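Local coordinates for DnaB intein (Synechocystis sp., PDB 1MI8), which probably excises itself from a replicative DNA helicase precursor by protein splicing, joining the flanking segments with a peptide bond, at residues A[2-7]-A[147-152]; A[10-13]-A[18-21]; A[32-37]-A[43-48]; A[59-64]-A[93-98]. The protein carries 4 engineered substitutions. All coordinates share one frame; numbering follows the deposited sequence.

In the fold
Four contacts of one all-beta intein illustrate how side-chain chemistry follows place in the fold. Contacts 1 and 4 are buried: each brings together strands that are not bonded to one another, through a few methyl groups, and contact 1 adds a water bridge. Contacts 2 and 3 are partly buried hairpins whose centres lie about 11 Å from that of the chain, held by backbone hydrogen bonds. Contacts 3 and 4 draw on the same long strand, 41-63, at places whose centres lie about 19 Å apart. Contact 1 touches the other three, through I10 and R18, through I32 and W33, and through I95 and L97.

Contact 1 of 4, residues A[2-7]-A[147-152]; sequences GAISGD and FVANDI. Engineered in segment 2-7: A3 (natural residue Cys).
A single methyl group, I4 CD1, carries the apolar side of this contact, while a water carries the polar side; no direct hydrogen bond joins 2-7 to 147-152. I4 CD1 lies 4.1 Å from F147 CE2 and sits at the edge of the phenyl ring, near its plane, not over a face. I4 CD1 also lies 4.1 Å from A149 CB. Isoleucine and phenylalanine approach from opposite directions. The first torsion of I4 (chi1 59°) sets CG1 between the backbone N and the carbonyl carbon, and the chain, extended beyond it (chi2 173°), carries CD1 out to the ring and the alanine.

Farther along, the water donates to D7 O at 2.8 Å and accepts from N150 ND2 at 3.2 Å, linking two residues that do not bond directly. N150 is gripped on both ends of its amide, since OD1 accepts from the backbone N of L9 and ND2 also donates to T68 O. It stands in a type I' turn from A149 to I152, closed by paired backbone bonds. On the other segment, S5 OG accepts from D7 N at 3.0 Å, forming an ST turn, and D7 OD1 makes a salt bridge to K70.

A3 is an engineered substitution for the natural cysteine; its side chain leads away from 147-152 and packs on V136. Around the contact, strand 68-71 takes I4 and A149, strand 9-12 offers I10 to F147 and A149, and strand 120-140 lies against F147, which places the amino-terminal strand and the 146-155 hairpin together near the middle of the chain.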
loop_
_atom_site.group_PDB
_atom_site.type_symbol
_atom_site.label_atom_id
_atom_site.label_comp_id
_atom_site.label_asym_id
_atom_site.label_seq_id
_atom_site.Cartn_x
_atom_site.Cartn_y
_atom_site.Cartn_z
ATOM N N GLY A 2 -2.969 -4.396 -18.021
ATOM C CA GLY A 2 -3.551 -3.567 -16.978
ATOM C C GLY A 2 -4.701 -2.705 -17.542
ATOM O O GLY A 2 -5.357 -3.048 -18.538
ATOM N N ALA A 3 -4.884 -1.589 -16.852
ATOM C CA ALA A 3 -5.839 -0.543 -17.261
ATOM C C ALA A 3 -5.924 0.517 -16.180
ATOM O O ALA A 3 -5.764 0.232 -14.982
ATOM C CB ALA A 3 -7.264 -1.133 -17.551
ATOM N N ILE A 4 -6.220 1.741 -16.592
ATOM C CA ILE A 4 -6.286 2.836 -15.630
ATOM C C ILE A 4 -7.623 3.570 -15.774
ATOM O O ILE A 4 -8.312 3.392 -16.789
ATOM C CB ILE A 4 -5.130 3.829 -15.916
ATOM C CG1 ILE A 4 -5.267 4.361 -17.369
ATOM C CG2 ILE A 4 -3.733 3.074 -15.814
ATOM C CD1 ILE A 4 -4.279 5.469 -17.728
ATOM N N SER A 5 -7.975 4.394 -14.790
ATOM C CA SER A 5 -9.208 5.173 -14.871
ATOM C C SER A 5 -9.204 6.128 -16.094
ATOM O O SER A 5 -8.155 6.693 -16.497
ATOM C CB SER A 5 -9.415 5.995 -13.565
ATOM O OG SER A 5 -10.196 7.183 -13.745
ATOM N N GLY A 6 -10.390 6.309 -16.667
ATOM C CA GLY A 6 -10.551 7.190 -17.794
ATOM C C GLY A 6 -10.190 8.624 -17.485
ATOM O O GLY A 6 -9.942 9.390 -18.395
ATOM N N ASP A 7 -10.152 8.972 -16.194
ATOM C CA ASP A 7 -9.812 10.319 -15.734
ATOM C C ASP A 7 -8.331 10.610 -15.960
ATOM O O ASP A 7 -7.920 11.765 -15.985
ATOM C CB ASP A 7 -10.057 10.460 -14.223
ATOM C CG ASP A 7 -11.484 10.003 -13.780
ATOM O OD1 ASP A 7 -11.824 10.197 -12.594
ATOM O OD2 ASP A 7 -12.252 9.443 -14.591
ATOM N N PHE A 147 3.744 4.491 -21.222
ATOM C CA PHE A 147 3.439 5.917 -21.487
ATOM C C PHE A 147 3.269 6.662 -20.195
ATOM O O PHE A 147 3.072 6.069 -19.145
ATOM C CB PHE A 147 2.136 6.102 -22.328
ATOM C CG PHE A 147 0.893 5.394 -21.748
ATOM C CD1 PHE A 147 0.736 4.011 -21.868
ATOM C CD2 PHE A 147 -0.095 6.122 -21.061
ATOM C CE1 PHE A 147 -0.380 3.358 -21.313
ATOM C CE2 PHE A 147 -1.204 5.498 -20.509
ATOM C CZ PHE A 147 -1.370 4.114 -20.618
ATOM N N VAL A 148 3.279 7.980 -20.293
ATOM C CA VAL A 148 3.096 8.837 -19.149
ATOM C C VAL A 148 1.629 9.231 -18.959
ATOM O O VAL A 148 0.980 9.749 -19.883
ATOM C CB VAL A 148 3.896 10.087 -19.333
ATOM C CG1 VAL A 148 3.611 11.083 -18.144
ATOM C CG2 VAL A 148 5.391 9.697 -19.525
ATOM N N ALA A 149 1.096 8.946 -17.770
ATOM C CA ALA A 149 -0.231 9.334 -17.425
ATOM C C ALA A 149 -0.174 9.885 -16.016
ATOM O O ALA A 149 0.438 9.289 -15.099
ATOM C CB ALA A 149 -1.183 8.132 -17.554
ATOM N N ASN A 150 -0.827 11.038 -15.838
ATOM C CA ASN A 150 -0.834 11.717 -14.574
ATOM C C ASN A 150 0.600 11.842 -14.153
ATOM O O ASN A 150 0.932 11.673 -13.008
ATOM C CB ASN A 150 -1.681 10.979 -13.523
ATOM C CG ASN A 150 -3.203 11.251 -13.731
ATOM O OD1 ASN A 150 -3.608 11.834 -14.757
ATOM N ND2 ASN A 150 -4.019 10.832 -12.789
ATOM N N ASP A 151 1.460 12.106 -15.135
ATOM C CA ASP A 151 2.879 12.368 -14.838
ATOM C C ASP A 151 3.598 11.222 -14.154
ATOM O O ASP A 151 4.574 11.443 -13.434
ATOM C CB ASP A 151 2.988 13.606 -13.959
ATOM C CG ASP A 151 2.610 14.872 -14.690
ATOM O OD1 ASP A 151 3.087 15.061 -15.841
ATOM O OD2 ASP A 151 1.841 15.692 -14.111
ATOM N N ILE A 152 3.176 10.009 -14.459
ATOM C CA ILE A 152 3.778 8.813 -13.896
ATOM C C ILE A 152 3.979 7.890 -15.069
ATOM O O ILE A 152 3.161 7.864 -16.009
ATOM C CB ILE A 152 2.802 8.124 -12.915
ATOM C CG1 ILE A 152 2.482 9.084 -11.752
ATOM C CG2 ILE A 152 3.367 6.819 -12.374
ATOM C CD1 ILE A 152 1.402 8.498 -10.835
HETATM O O HOH W 1 -6.596 12.470 -13.569
#

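Contact 2 of 4, residues A[10-13]-A[18-21]; sequences ISLA and RVSI
I10 opens the pairing with V19: I10 N donates to V19 O at 2.9 Å, and I10 O accepts from V19 N at a longer 3.3 Å. The same carbonyl oxygen takes a CA-H...O contact from R18 CA. On the side of the sheet that I10 shares with V19, I10 CG1 rests 3.7 Å from CB of I21, the residue just after strand 18-20. That branch of I10 leans beside the backbone N, anti to the carbonyl carbon (chi1 -54°), on the way to I21.

S11 comes next, opposite R18 in a non-hydrogen-bonded pair. This alternation is that of an antiparallel beta hairpin, here a two-stranded sheet formed by 9-12 and 17-20, the segments 10-12 and 18-20 running 143° apart. S11 OG stands over one face of the R18 guanidinium, offset toward its rim and 3.7 Å from R18 NE. The arginine chain bends at chi2 (77°) to lie beside the serine, and its NH2 forms a salt bridge with D151, which ties this hairpin to the turn of another.

L12 meets V19 methyl against methyl, the two side chains nearly perpendicular. L12 CD1 and V19 CG1 are only 3.4 Å apart, a squeezed pair, and F30 also packs on the leucine.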
loop_
_atom_site.group_PDB
_atom_site.type_symbol
_atom_site.label_atom_id
_atom_site.label_comp_id
_atom_site.label_asym_id
_atom_site.label_seq_id
_atom_site.Cartn_x
_atom_site.Cartn_y
_atom_site.Cartn_z
ATOM N N ILE A 10 -3.316 11.915 -20.157
ATOM C CA ILE A 10 -2.237 11.487 -21.022
ATOM C C ILE A 10 -1.421 12.637 -21.568
ATOM O O ILE A 10 -1.969 13.566 -22.178
ATOM C CB ILE A 10 -2.780 10.650 -22.196
ATOM C CG1 ILE A 10 -3.619 9.485 -21.660
ATOM C CG2 ILE A 10 -1.603 10.163 -23.037
ATOM C CD1 ILE A 10 -2.907 8.653 -20.520
ATOM N N SER A 11 -0.105 12.563 -21.367
ATOM C CA SER A 11 0.798 13.598 -21.838
ATOM C C SER A 11 1.037 13.440 -23.309
ATOM O O SER A 11 1.501 12.388 -23.731
ATOM C CB SER A 11 2.143 13.534 -21.113
ATOM O OG SER A 11 2.117 14.233 -19.884
ATOM N N LEU A 12 0.712 14.478 -24.083
ATOM C CA LEU A 12 0.877 14.462 -25.544
ATOM C C LEU A 12 2.238 15.083 -25.864
ATOM O O LEU A 12 2.470 16.289 -25.646
ATOM C CB LEU A 12 -0.265 15.261 -26.197
ATOM C CG LEU A 12 -1.615 14.620 -25.912
ATOM C CD1 LEU A 12 -2.782 15.568 -26.405
ATOM C CD2 LEU A 12 -1.711 13.281 -26.605
ATOM N N ALA A 13 3.127 14.251 -26.382
ATOM C CA ALA A 13 4.493 14.655 -26.695
ATOM C C ALA A 13 4.657 15.804 -27.705
ATOM O O ALA A 13 5.540 16.651 -27.555
ATOM C CB ALA A 13 5.270 13.464 -27.181
ATOM N N ARG A 18 -2.385 17.780 -22.216
ATOM C CA ARG A 18 -2.861 16.607 -21.498
ATOM C C ARG A 18 -4.338 16.468 -21.775
ATOM O O ARG A 18 -5.067 17.444 -21.671
ATOM C CB ARG A 18 -2.763 16.813 -19.988
ATOM C CG ARG A 18 -1.512 16.350 -19.305
ATOM C CD ARG A 18 -0.358 17.246 -19.504
ATOM N NE ARG A 18 0.514 17.162 -18.340
ATOM C CZ ARG A 18 1.760 17.630 -18.322
ATOM N NH1 ARG A 18 2.265 18.208 -19.415
ATOM N NH2 ARG A 18 2.498 17.538 -17.221
ATOM N N VAL A 19 -4.785 15.273 -22.129
ATOM C CA VAL A 19 -6.198 15.067 -22.284
ATOM C C VAL A 19 -6.468 13.697 -21.663
ATOM O O VAL A 19 -5.621 12.791 -21.738
ATOM C CB VAL A 19 -6.620 15.161 -23.788
ATOM C CG1 VAL A 19 -5.614 16.044 -24.561
ATOM C CG2 VAL A 19 -6.784 13.814 -24.369
ATOM N N SER A 20 -7.609 13.544 -20.996
ATOM C CA SER A 20 -7.915 12.276 -20.357
ATOM C C SER A 20 -7.849 11.153 -21.381
ATOM O O SER A 20 -8.116 11.383 -22.565
ATOM C CB SER A 20 -9.319 12.318 -19.727
ATOM O OG SER A 20 -10.274 12.547 -20.744
ATOM N N ILE A 21 -7.471 9.956 -20.933
ATOM C CA ILE A 21 -7.414 8.806 -21.836
ATOM C C ILE A 21 -8.848 8.495 -22.335
ATOM O O ILE A 21 -9.022 8.050 -23.493
ATOM C CB ILE A 21 -6.764 7.541 -21.158
ATOM C CG1 ILE A 21 -6.606 6.419 -22.181
ATOM C CG2 ILE A 21 -7.521 7.164 -19.946
ATOM C CD1 ILE A 21 -5.774 5.229 -21.735
#

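Contact 3 of 4, residues A[32-37]-A[43-48]; sequences IWAINE and ESAKVS
Four backbone hydrogen bonds, two between I32 and A45 and two between A34 and E43, with W33 and S44 as the non-hydrogen-bonded pair between them, join strand 31-36 to the early part of the long strand 41-63 as an antiparallel beta hairpin, in which the segments 32-36 and 43-46 run 117° apart.

On the face that I32, A34, E43 and A45 share, I32 CD1 reaches A45 CB at 4.0 Å. Farther along, the side chains of I32 and V47 lie nearly perpendicular, and I32 CG2 presses on V47 CG2 at 3.2 Å, a tight methyl pair. On the opposite face, with S44, the six-membered ring of W33 lies beside the partner backbone: W33 CZ3 is 3.2 Å from S44 N in an oblique approach, and E43 CA sits at the ring edge, in its plane.

E43 puts CG between its backbone N and carbonyl carbon (chi1 43°) and then extends, which brings its carboxylate against N36 at a slant, the two flat groups nearly perpendicular (82°), with E43 OE1 3.4 Å from N36 CB. Replacing E43 by alanine would take the carboxylate away from N36 and is likely to leave that side chain without its flank, free to turn.

The hairpin packs against its neighbours on more than one strand. I32 touches F147, W33 touches V148 and A34 touches N146, all on strand 146-149, while V47 meets F30 and I35 reaches L78 of strand 76-79.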
loop_
_atom_site.group_PDB
_atom_site.type_symbol
_atom_site.label_atom_id
_atom_site.label_comp_id
_atom_site.label_asym_id
_atom_site.label_seq_id
_atom_site.Cartn_x
_atom_site.Cartn_y
_atom_site.Cartn_z
ATOM N N ILE A 32 3.039 9.970 -27.596
ATOM C CA ILE A 32 2.974 10.102 -26.150
ATOM C C ILE A 32 4.416 10.059 -25.647
ATOM O O ILE A 32 5.329 9.988 -26.463
ATOM C CB ILE A 32 2.078 9.001 -25.517
ATOM C CG1 ILE A 32 2.446 7.571 -25.982
ATOM C CG2 ILE A 32 0.628 9.304 -25.886
ATOM C CD1 ILE A 32 3.881 7.059 -25.578
ATOM N N TRP A 33 4.640 10.189 -24.346
ATOM C CA TRP A 33 6.005 10.086 -23.799
ATOM C C TRP A 33 6.212 8.677 -23.191
ATOM O O TRP A 33 5.386 8.220 -22.407
ATOM C CB TRP A 33 6.247 11.135 -22.738
ATOM C CG TRP A 33 6.521 12.470 -23.326
ATOM C CD1 TRP A 33 5.760 13.623 -23.193
ATOM C CD2 TRP A 33 7.639 12.825 -24.149
ATOM N NE1 TRP A 33 6.353 14.655 -23.881
ATOM C CE2 TRP A 33 7.503 14.198 -24.472
ATOM C CE3 TRP A 33 8.742 12.117 -24.649
ATOM C CZ2 TRP A 33 8.431 14.870 -25.261
ATOM C CZ3 TRP A 33 9.666 12.789 -25.434
ATOM C CH2 TRP A 33 9.505 14.151 -25.731
ATOM N N ALA A 34 7.272 7.975 -23.629
ATOM C CA ALA A 34 7.588 6.627 -23.120
ATOM C C ALA A 34 9.029 6.593 -22.660
ATOM O O ALA A 34 9.837 7.401 -23.091
ATOM C CB ALA A 34 7.387 5.576 -24.187
ATOM N N ILE A 35 9.344 5.685 -21.758
ATOM C CA ILE A 35 10.716 5.564 -21.313
ATOM C C ILE A 35 11.309 4.403 -22.137
ATOM O O ILE A 35 10.618 3.413 -22.418
ATOM C CB ILE A 35 10.841 5.216 -19.769
ATOM C CG1 ILE A 35 12.311 5.177 -19.390
ATOM C CG2 ILE A 35 10.204 3.855 -19.433
ATOM C CD1 ILE A 35 12.641 4.593 -18.037
ATOM N N ASN A 36 12.568 4.550 -22.551
ATOM C CA ASN A 36 13.264 3.485 -23.285
ATOM C C ASN A 36 14.047 2.778 -22.135
ATOM O O ASN A 36 15.002 3.318 -21.589
ATOM C CB ASN A 36 14.169 4.135 -24.347
ATOM C CG ASN A 36 15.127 3.133 -25.029
ATOM O OD1 ASN A 36 15.611 3.398 -26.144
ATOM N ND2 ASN A 36 15.426 2.024 -24.360
ATOM N N GLU A 37 13.604 1.590 -21.755
ATOM C CA GLU A 37 14.208 0.883 -20.623
ATOM C C GLU A 37 15.669 0.530 -20.743
ATOM O O GLU A 37 16.376 0.480 -19.742
ATOM C CB GLU A 37 13.445 -0.379 -20.334
ATOM C CG GLU A 37 12.013 -0.195 -19.932
ATOM C CD GLU A 37 11.572 -1.419 -19.171
ATOM O OE1 GLU A 37 11.966 -1.504 -17.987
ATOM O OE2 GLU A 37 10.900 -2.307 -19.745
ATOM N N GLU A 43 11.411 9.117 -24.618
ATOM C CA GLU A 43 11.384 9.394 -26.027
ATOM C C GLU A 43 9.944 9.438 -26.496
ATOM O O GLU A 43 9.078 8.764 -25.970
ATOM C CB GLU A 43 12.197 8.341 -26.808
ATOM C CG GLU A 43 11.977 6.900 -26.330
ATOM C CD GLU A 43 12.694 5.843 -27.199
ATOM O OE1 GLU A 43 13.952 5.896 -27.296
ATOM O OE2 GLU A 43 11.974 4.972 -27.767
ATOM N N SER A 44 9.691 10.278 -27.473
ATOM C CA SER A 44 8.367 10.358 -28.060
ATOM C C SER A 44 8.013 8.992 -28.702
ATOM O O SER A 44 8.881 8.309 -29.261
ATOM C CB SER A 44 8.392 11.487 -29.117
ATOM O OG SER A 44 7.332 11.385 -30.055
ATOM N N ALA A 45 6.757 8.561 -28.606
ATOM C CA ALA A 45 6.397 7.297 -29.226
ATOM C C ALA A 45 4.942 7.329 -29.644
ATOM O O ALA A 45 4.110 7.944 -28.979
ATOM C CB ALA A 45 6.657 6.129 -28.283
ATOM N N LYS A 46 4.642 6.657 -30.748
ATOM C CA LYS A 46 3.280 6.628 -31.282
ATOM C C LYS A 46 2.336 5.688 -30.572
ATOM O O LYS A 46 2.711 4.562 -30.193
ATOM C CB LYS A 46 3.273 6.244 -32.781
ATOM C CG LYS A 46 3.431 7.425 -33.745
ATOM C CD LYS A 46 3.353 6.937 -35.220
ATOM C CE LYS A 46 3.261 8.104 -36.245
ATOM N NZ LYS A 46 4.339 9.119 -36.056
ATOM N N VAL A 47 1.094 6.145 -30.436
ATOM C CA VAL A 47 0.051 5.360 -29.783
ATOM C C VAL A 47 -0.662 4.697 -30.926
ATOM O O VAL A 47 -1.116 5.389 -31.829
ATOM C CB VAL A 47 -0.955 6.264 -29.037
ATOM C CG1 VAL A 47 -2.215 5.459 -28.634
ATOM C CG2 VAL A 47 -0.265 6.901 -27.826
ATOM N N SER A 48 -0.768 3.372 -30.896
ATOM C CA SER A 48 -1.433 2.667 -31.991
ATOM C C SER A 48 -2.955 2.804 -31.878
ATOM O O SER A 48 -3.623 3.152 -32.852
ATOM C CB SER A 48 -1.022 1.193 -31.979
ATOM O OG SER A 48 -1.437 0.601 -30.762
#

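Contact 4 of 4, residues A[59-64]-A[93-98]; sequences YILKTR and EHIALP
T63 OG1 is gripped from outside the contact: it is hydrogen-bonded to D123 OD2 and receives a weak bond from R67 N. Within the contact, T63 OG1 merely packs on L97 CD1, 4.1 Å away, as the two side chains pass antiparallel to each other. A chi1 of 68° places T63 OG1 between the backbone N and the carbonyl carbon and turns the threonine methyl toward I95, and the residue thus offers its oxygen to D123 and its carbon to the core.

I95 CD1 is the hub of the apolar part. It lies 3.9 Å from T63 CG2, the two side chains meeting at a slant, and 4.0 Å from L61 CD2, where leucine and isoleucine meet tip to tip. L61 CD1 stands at the same distance from I95 CD1, which therefore faces the fork of the leucine. The I95 chain is extended beyond CG1 (chi2 174°), so CD1 projects far enough to bridge L61 and T63. I152 of strand 152-155 lies against both I95 and L97.

The axes of strands 59-63 and 94-98 come no nearer than 9.2 Å and run 84° to each other, joined by side chains without direct hydrogen bonds. Such nearly orthogonal packing of strands across a buried core fits the Hint (hedgehog/intein) fold of the splicing domain, an all-beta architecture whose long strands curl round its interior.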
loop_
_atom_site.group_PDB
_atom_site.type_symbol
_atom_site.label_atom_id
_atom_site.label_comp_id
_atom_site.label_asym_id
_atom_site.label_seq_id
_atom_site.Cartn_x
_atom_site.Cartn_y
_atom_site.Cartn_z
ATOM N N TYR A 59 -7.630 1.388 -7.927
ATOM C CA TYR A 59 -6.870 1.716 -6.725
ATOM C C TYR A 59 -6.080 2.983 -6.922
ATOM O O TYR A 59 -5.454 3.147 -7.960
ATOM C CB TYR A 59 -5.841 0.617 -6.437
ATOM C CG TYR A 59 -6.405 -0.772 -6.305
ATOM C CD1 TYR A 59 -6.842 -1.490 -7.413
ATOM C CD2 TYR A 59 -6.520 -1.345 -5.053
ATOM C CE1 TYR A 59 -7.408 -2.806 -7.253
ATOM C CE2 TYR A 59 -7.068 -2.606 -4.867
ATOM C CZ TYR A 59 -7.512 -3.340 -5.958
ATOM O OH TYR A 59 -8.036 -4.571 -5.688
ATOM N N ILE A 60 -6.080 3.857 -5.917
ATOM C CA ILE A 60 -5.311 5.106 -5.964
ATOM C C ILE A 60 -3.890 4.882 -5.516
ATOM O O ILE A 60 -3.655 4.451 -4.373
ATOM C CB ILE A 60 -5.834 6.157 -4.980
ATOM C CG1 ILE A 60 -7.250 6.571 -5.350
ATOM C CG2 ILE A 60 -4.875 7.317 -4.936
ATOM C CD1 ILE A 60 -7.943 7.478 -4.259
ATOM N N LEU A 61 -2.933 5.188 -6.384
ATOM C CA LEU A 61 -1.510 5.075 -6.024
ATOM C C LEU A 61 -1.038 6.533 -5.906
ATOM O O LEU A 61 -1.307 7.341 -6.802
ATOM C CB LEU A 61 -0.741 4.348 -7.139
ATOM C CG LEU A 61 0.791 4.419 -7.192
ATOM C CD1 LEU A 61 1.312 3.432 -8.238
ATOM C CD2 LEU A 61 1.244 5.850 -7.621
ATOM N N LYS A 62 -0.355 6.873 -4.829
ATOM C CA LYS A 62 0.143 8.230 -4.680
ATOM C C LYS A 62 1.632 8.245 -4.308
ATOM O O LYS A 62 2.096 7.402 -3.489
ATOM C CB LYS A 62 -0.690 8.988 -3.606
ATOM C CG LYS A 62 -0.295 10.434 -3.381
ATOM C CD LYS A 62 -1.244 11.024 -2.312
ATOM C CE LYS A 62 -0.689 12.284 -1.658
ATOM N NZ LYS A 62 -1.751 12.860 -0.725
ATOM N N THR A 63 2.373 9.170 -4.912
ATOM C CA THR A 63 3.815 9.272 -4.652
ATOM C C THR A 63 4.138 10.412 -3.714
ATOM O O THR A 63 3.284 11.292 -3.461
ATOM C CB THR A 63 4.685 9.425 -5.945
ATOM O OG1 THR A 63 4.451 10.695 -6.573
ATOM C CG2 THR A 63 4.368 8.316 -6.939
ATOM N N ARG A 64 5.363 10.417 -3.206
ATOM C CA ARG A 64 5.721 11.456 -2.238
ATOM C C ARG A 64 5.580 12.866 -2.843
ATOM O O ARG A 64 5.215 13.820 -2.152
ATOM C CB ARG A 64 7.153 11.229 -1.734
ATOM C CG ARG A 64 7.573 12.232 -0.632
ATOM C CD ARG A 64 8.932 11.822 -0.081
ATOM N NE ARG A 64 8.938 10.455 0.460
ATOM C CZ ARG A 64 8.224 10.055 1.508
ATOM N NH1 ARG A 64 7.400 10.901 2.166
ATOM N NH2 ARG A 64 8.360 8.799 1.927
ATOM N N GLU A 93 8.881 0.783 -2.065
ATOM C CA GLU A 93 9.319 0.863 -3.474
ATOM C C GLU A 93 9.430 2.303 -3.986
ATOM O O GLU A 93 8.831 3.215 -3.423
ATOM C CB GLU A 93 8.333 0.102 -4.413
ATOM C CG GLU A 93 8.013 -1.417 -4.188
ATOM C CD GLU A 93 9.066 -2.377 -4.808
ATOM O OE1 GLU A 93 9.816 -2.001 -5.747
ATOM O OE2 GLU A 93 9.111 -3.538 -4.399
ATOM N N HIS A 94 10.208 2.535 -5.040
ATOM C CA HIS A 94 10.190 3.862 -5.649
ATOM C C HIS A 94 9.706 3.558 -7.069
ATOM O O HIS A 94 9.986 2.474 -7.598
ATOM C CB HIS A 94 11.587 4.495 -5.757
ATOM C CG HIS A 94 12.245 4.753 -4.433
ATOM N ND1 HIS A 94 12.744 3.738 -3.643
ATOM C CD2 HIS A 94 12.419 5.898 -3.733
ATOM C CE1 HIS A 94 13.187 4.248 -2.505
ATOM N NE2 HIS A 94 12.997 5.554 -2.532
ATOM N N ILE A 95 9.009 4.487 -7.708
ATOM C CA ILE A 95 8.604 4.261 -9.111
ATOM C C ILE A 95 9.021 5.427 -10.006
ATOM O O ILE A 95 9.246 6.565 -9.571
ATOM C CB ILE A 95 7.104 4.006 -9.283
ATOM C CG1 ILE A 95 6.320 5.269 -8.942
ATOM C CG2 ILE A 95 6.696 2.809 -8.367
ATOM C CD1 ILE A 95 4.780 5.157 -9.241
ATOM N N ALA A 96 9.157 5.103 -11.268
ATOM C CA ALA A 96 9.634 6.035 -12.249
ATOM C C ALA A 96 8.617 7.129 -12.647
ATOM O O ALA A 96 7.457 6.810 -13.018
ATOM C CB ALA A 96 10.059 5.246 -13.463
ATOM N N LEU A 97 9.047 8.392 -12.525
ATOM C CA LEU A 97 8.258 9.574 -12.957
ATOM C C LEU A 97 9.129 10.361 -13.949
ATOM O O LEU A 97 10.326 10.482 -13.777
ATOM C CB LEU A 97 7.962 10.558 -11.816
ATOM C CG LEU A 97 7.421 10.029 -10.500
ATOM C CD1 LEU A 97 7.148 11.253 -9.640
ATOM C CD2 LEU A 97 6.185 9.160 -10.736
ATOM N N PRO A 98 8.509 10.939 -14.976
ATOM C CA PRO A 98 9.316 11.710 -15.936
ATOM C C PRO A 98 9.872 12.929 -15.178
ATOM O O PRO A 98 9.164 13.559 -14.414
ATOM C CB PRO A 98 8.303 12.077 -17.021
ATOM C CG PRO A 98 6.894 11.822 -16.346
ATOM C CD PRO A 98 7.136 10.667 -15.460
#